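Thiamine-binding periplasmic protein (PDB 2QRY) captures thiamine, thiamine phosphate and thiamine diphosphate in the periplasm and serves as the solute-binding component of the ThiBPQ import transporter. Local coordinates at residues T195-G199 with W200-Y204. Numbering follows the deposited sequence.
Sequences TVTKG and WSEAY. With TPS (thiamin phosphate), chain E.
Thr197, at the end of strand 193-197, meets Glu202 and Ala203 on the first turn of helix 200-208. Its two branches divide the work. CG2 packs against the aliphatic stem of the glutamate, 3.6 Å from Glu202 CG, while Thr197 OG1 sits 3.4 Å from Ala203 CB. A chi1 of 70° places OG1 between the backbone N and the carbonyl carbon, where it donates a 2.6 Å hydrogen bond to Gly199 O. The hydroxyl approaches that carbonyl tilted 34° from its plane. The bond ties the threonine side chain to the N-cap residue, Gly199, consistent with fixing the turn before the helix. The glutamate chain runs extended past the threonine, and a water joins its carboxylate to the turn, accepting from Gly199 N at 3.0 Å and donating to Glu202 OE1 at 2.8 Å.

Trp200, an experimentally established thiamine-binding residue, heads the other way, into the thiamin phosphate pocket. With CG anti to the backbone N, its indole lies beneath the thiazolium: C2 of the ligand stands 3.3 Å above the ring plane, over its centre, and S1 shares that face. Tyr204 CB lies on the opposite face, offset toward the rim, and NE1 is hydrogen-bonded to Ser217 OG, so the ring is held on both sides and at its nitrogen. Trp200 N also donates to phosphate O1 over 3.1 Å, at a moderately bent N-H...O angle of 143°; Gly63, Ser164 and Ser221 supply further hydrogen bonds to the ligand.

In this periplasmic solute-binding protein, a strand-to-helix turn thus presents a helix N-terminus to the ligand. The indole face under C2 would probably suit the positively charged thiazolium, and the N-terminus, donating Trp200 N-H to the phosphate, would probably stabilise its negative charge.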
ATOM      1  N   THR A 195      -6.457   8.357  16.865  1.00 19.27           N
ATOM      2  CA  THR A 195      -6.779   6.935  16.856  1.00 18.39           C
ATOM      3  C   THR A 195      -5.921   6.168  15.853  1.00 17.51           C
ATOM      4  O   THR A 195      -5.215   6.758  15.033  1.00 16.59           O
ATOM      5  CB  THR A 195      -8.269   6.696  16.505  1.00 17.93           C
ATOM      6  OG1 THR A 195      -8.612   5.336  16.800  1.00 18.46           O
ATOM      7  CG2 THR A 195      -8.523   6.965  15.028  1.00 14.29           C
ATOM      8  N   VAL A 196      -5.989   4.846  15.933  1.00 16.48           N
ATOM      9  CA  VAL A 196      -5.249   3.983  15.035  1.00 17.06           C
ATOM     10  C   VAL A 196      -6.207   2.906  14.539  1.00 18.83           C
ATOM     11  O   VAL A 196      -6.782   2.167  15.337  1.00 20.50           O
ATOM     12  CB  VAL A 196      -4.077   3.308  15.749  1.00 18.46           C
ATOM     13  CG1 VAL A 196      -3.331   2.407  14.767  1.00 16.57           C
ATOM     14  CG2 VAL A 196      -3.158   4.358  16.348  1.00 14.59           C
ATOM     15  N   THR A 197      -6.382   2.825  13.224  1.00 17.98           N
ATOM     16  CA  THR A 197      -7.278   1.845  12.630  1.00 18.16           C
ATOM     17  C   THR A 197      -6.495   0.671  12.020  1.00 19.05           C
ATOM     18  O   THR A 197      -5.290   0.771  11.774  1.00 19.47           O
ATOM     19  CB  THR A 197      -8.111   2.482  11.521  1.00 17.27           C
ATOM     20  OG1 THR A 197      -7.258   2.775  10.411  1.00 17.42           O
ATOM     21  CG2 THR A 197      -8.743   3.781  12.004  1.00 18.37           C
ATOM     22  N   LYS A 198      -7.195  -0.431  11.763  1.00 16.58           N
ATOM     23  CA  LYS A 198      -6.583  -1.618  11.185  1.00 16.78           C
ATOM     24  C   LYS A 198      -6.304  -1.416   9.701  1.00 17.89           C
ATOM     25  O   LYS A 198      -5.332  -1.946   9.162  1.00 16.59           O
ATOM     26  CB  LYS A 198      -7.508  -2.829  11.358  1.00 18.20           C
ATOM     27  CG  LYS A 198      -7.512  -3.429  12.748  1.00 18.54           C
ATOM     28  CD  LYS A 198      -8.415  -4.653  12.797  1.00 20.68           C
ATOM     29  CE  LYS A 198      -8.099  -5.511  13.996  1.00 17.79           C
ATOM     30  NZ  LYS A 198      -8.060  -4.685  15.223  1.00 18.42           N
ATOM     31  N   GLY A 199      -7.176  -0.656   9.049  1.00 17.15           N
ATOM     32  CA  GLY A 199      -7.014  -0.411   7.635  1.00 17.00           C
ATOM     33  C   GLY A 199      -7.055   1.053   7.257  1.00 17.94           C
ATOM     34  O   GLY A 199      -7.551   1.895   8.003  1.00 18.39           O
ATOM     35  N   TRP A 200      -6.526   1.340   6.075  1.00 19.09           N
ATOM     36  CA  TRP A 200      -6.461   2.689   5.535  1.00 19.35           C
ATOM     37  C   TRP A 200      -7.840   3.320   5.324  1.00 19.51           C
ATOM     38  O   TRP A 200      -8.068   4.463   5.694  1.00 21.35           O
ATOM     39  CB  TRP A 200      -5.690   2.653   4.209  1.00 17.97           C
ATOM     40  CG  TRP A 200      -5.777   3.919   3.422  1.00 16.64           C
ATOM     41  CD1 TRP A 200      -4.960   5.008   3.520  1.00 15.75           C
ATOM     42  CD2 TRP A 200      -6.767   4.244   2.441  1.00 16.92           C
ATOM     43  NE1 TRP A 200      -5.383   5.996   2.659  1.00 16.36           N
ATOM     44  CE2 TRP A 200      -6.490   5.553   1.985  1.00 16.32           C
ATOM     45  CE3 TRP A 200      -7.861   3.555   1.899  1.00 17.05           C
ATOM     46  CZ2 TRP A 200      -7.271   6.188   1.010  1.00 16.93           C
ATOM     47  CZ3 TRP A 200      -8.639   4.193   0.923  1.00 15.94           C
ATOM     48  CH2 TRP A 200      -8.338   5.492   0.493  1.00 14.49           C
ATOM     49  N   SER A 201      -8.759   2.574   4.726  1.00 20.83           N
ATOM     50  CA  SER A 201     -10.093   3.096   4.462  1.00 20.50           C
ATOM     51  C   SER A 201     -10.729   3.835   5.632  1.00 21.61           C
ATOM     52  O   SER A 201     -11.165   4.978   5.483  1.00 22.36           O
ATOM     53  CB  SER A 201     -11.018   1.966   4.009  1.00 19.08           C
ATOM     54  OG  SER A 201     -10.664   1.544   2.707  1.00 22.81           O
ATOM     55  N   GLU A 202     -10.799   3.188   6.793  1.00 20.97           N
ATOM     56  CA  GLU A 202     -11.402   3.822   7.962  1.00 19.39           C
ATOM     57  C   GLU A 202     -10.623   5.061   8.381  1.00 18.47           C
ATOM     58  O   GLU A 202     -11.211   6.089   8.730  1.00 18.82           O
ATOM     59  CB  GLU A 202     -11.465   2.846   9.136  1.00 18.51           C
ATOM     60  CG  GLU A 202     -11.981   3.495  10.412  1.00 19.34           C
ATOM     61  CD  GLU A 202     -12.089   2.522  11.564  1.00 17.44           C
ATOM     62  OE1 GLU A 202     -11.495   1.424  11.491  1.00 16.40           O
ATOM     63  OE2 GLU A 202     -12.766   2.866  12.547  1.00 21.09           O
ATOM     64  N   ALA A 203      -9.297   4.950   8.348  1.00 15.78           N
ATOM     65  CA  ALA A 203      -8.414   6.053   8.709  1.00 14.89           C
ATOM     66  C   ALA A 203      -8.694   7.289   7.861  1.00 15.66           C
ATOM     67  O   ALA A 203      -8.904   8.384   8.385  1.00 14.87           O
ATOM     68  CB  ALA A 203      -6.962   5.634   8.527  1.00 13.48           C
ATOM     69  N   TYR A 204      -8.690   7.101   6.545  1.00 14.34           N
ATOM     70  CA  TYR A 204      -8.915   8.193   5.608  1.00 16.61           C
ATOM     71  C   TYR A 204     -10.313   8.775   5.762  1.00 17.77           C
ATOM     72  O   TYR A 204     -10.513   9.988   5.663  1.00 21.02           O
ATOM     73  CB  TYR A 204      -8.684   7.696   4.170  1.00 13.91           C
ATOM     74  CG  TYR A 204      -8.223   8.783   3.227  1.00 14.77           C
ATOM     75  CD1 TYR A 204      -9.124   9.436   2.388  1.00 15.72           C
ATOM     76  CD2 TYR A 204      -6.889   9.192   3.209  1.00 12.99           C
ATOM     77  CE1 TYR A 204      -8.708  10.477   1.551  1.00 15.38           C
ATOM     78  CE2 TYR A 204      -6.460  10.229   2.380  1.00 14.98           C
ATOM     79  CZ  TYR A 204      -7.373  10.868   1.555  1.00 16.73           C
ATOM     80  OH  TYR A 204      -6.957  11.900   0.741  1.00 17.64           O
TER
HETATM   81  CM2 TPS E 400      -7.596   8.694  -2.044  1.00 16.66           C
HETATM   82  N3  TPS E 400      -4.253   3.090  -1.249  1.00 21.75           N
HETATM   83  C2  TPS E 400      -5.092   3.366  -0.269  1.00 22.35           C
HETATM   84  S1  TPS E 400      -4.858   2.086   0.861  1.00 22.37           S
HETATM   85  C5  TPS E 400      -3.612   1.202  -0.032  1.00 21.14           C
HETATM   86  C4  TPS E 400      -3.472   1.977  -1.163  1.00 21.84           C
HETATM   87  CM4 TPS E 400      -2.476   1.591  -2.251  1.00 22.85           C
HETATM   88  C6  TPS E 400      -2.962  -0.055   0.457  1.00 23.99           C
HETATM   89  C7  TPS E 400      -3.756  -0.311   1.739  1.00 25.37           C
HETATM   90  O7  TPS E 400      -3.322  -1.446   2.478  1.00 31.10           O
HETATM   91  N1A TPS E 400      -5.422   7.557  -1.856  1.00 18.69           N
HETATM   92  C2A TPS E 400      -6.720   7.467  -2.157  1.00 18.59           C
HETATM   93  N3A TPS E 400      -7.254   6.313  -2.553  1.00 15.76           N
HETATM   94  C4A TPS E 400      -6.507   5.194  -2.665  1.00 17.52           C
HETATM   95  N4A TPS E 400      -7.090   4.008  -3.074  1.00 17.56           N
HETATM   96  C5A TPS E 400      -5.112   5.251  -2.350  1.00 19.40           C
HETATM   97  C6A TPS E 400      -4.605   6.495  -1.938  1.00 19.13           C
HETATM   98  C7A TPS E 400      -4.172   4.024  -2.440  1.00 19.07           C
HETATM   99  P1  TPS E 400      -4.286  -1.541   3.772  1.00 24.68           P
HETATM  100  O1  TPS E 400      -4.250  -0.193   4.544  1.00 27.25           O
HETATM  101  O2  TPS E 400      -3.884  -2.757   4.702  1.00 31.77           O
HETATM  102  O3  TPS E 400      -5.732  -1.772   3.280  1.00 24.66           O
HETATM  103  O   HOH W   1     -10.051  -0.136   9.685  1.00 20.79           O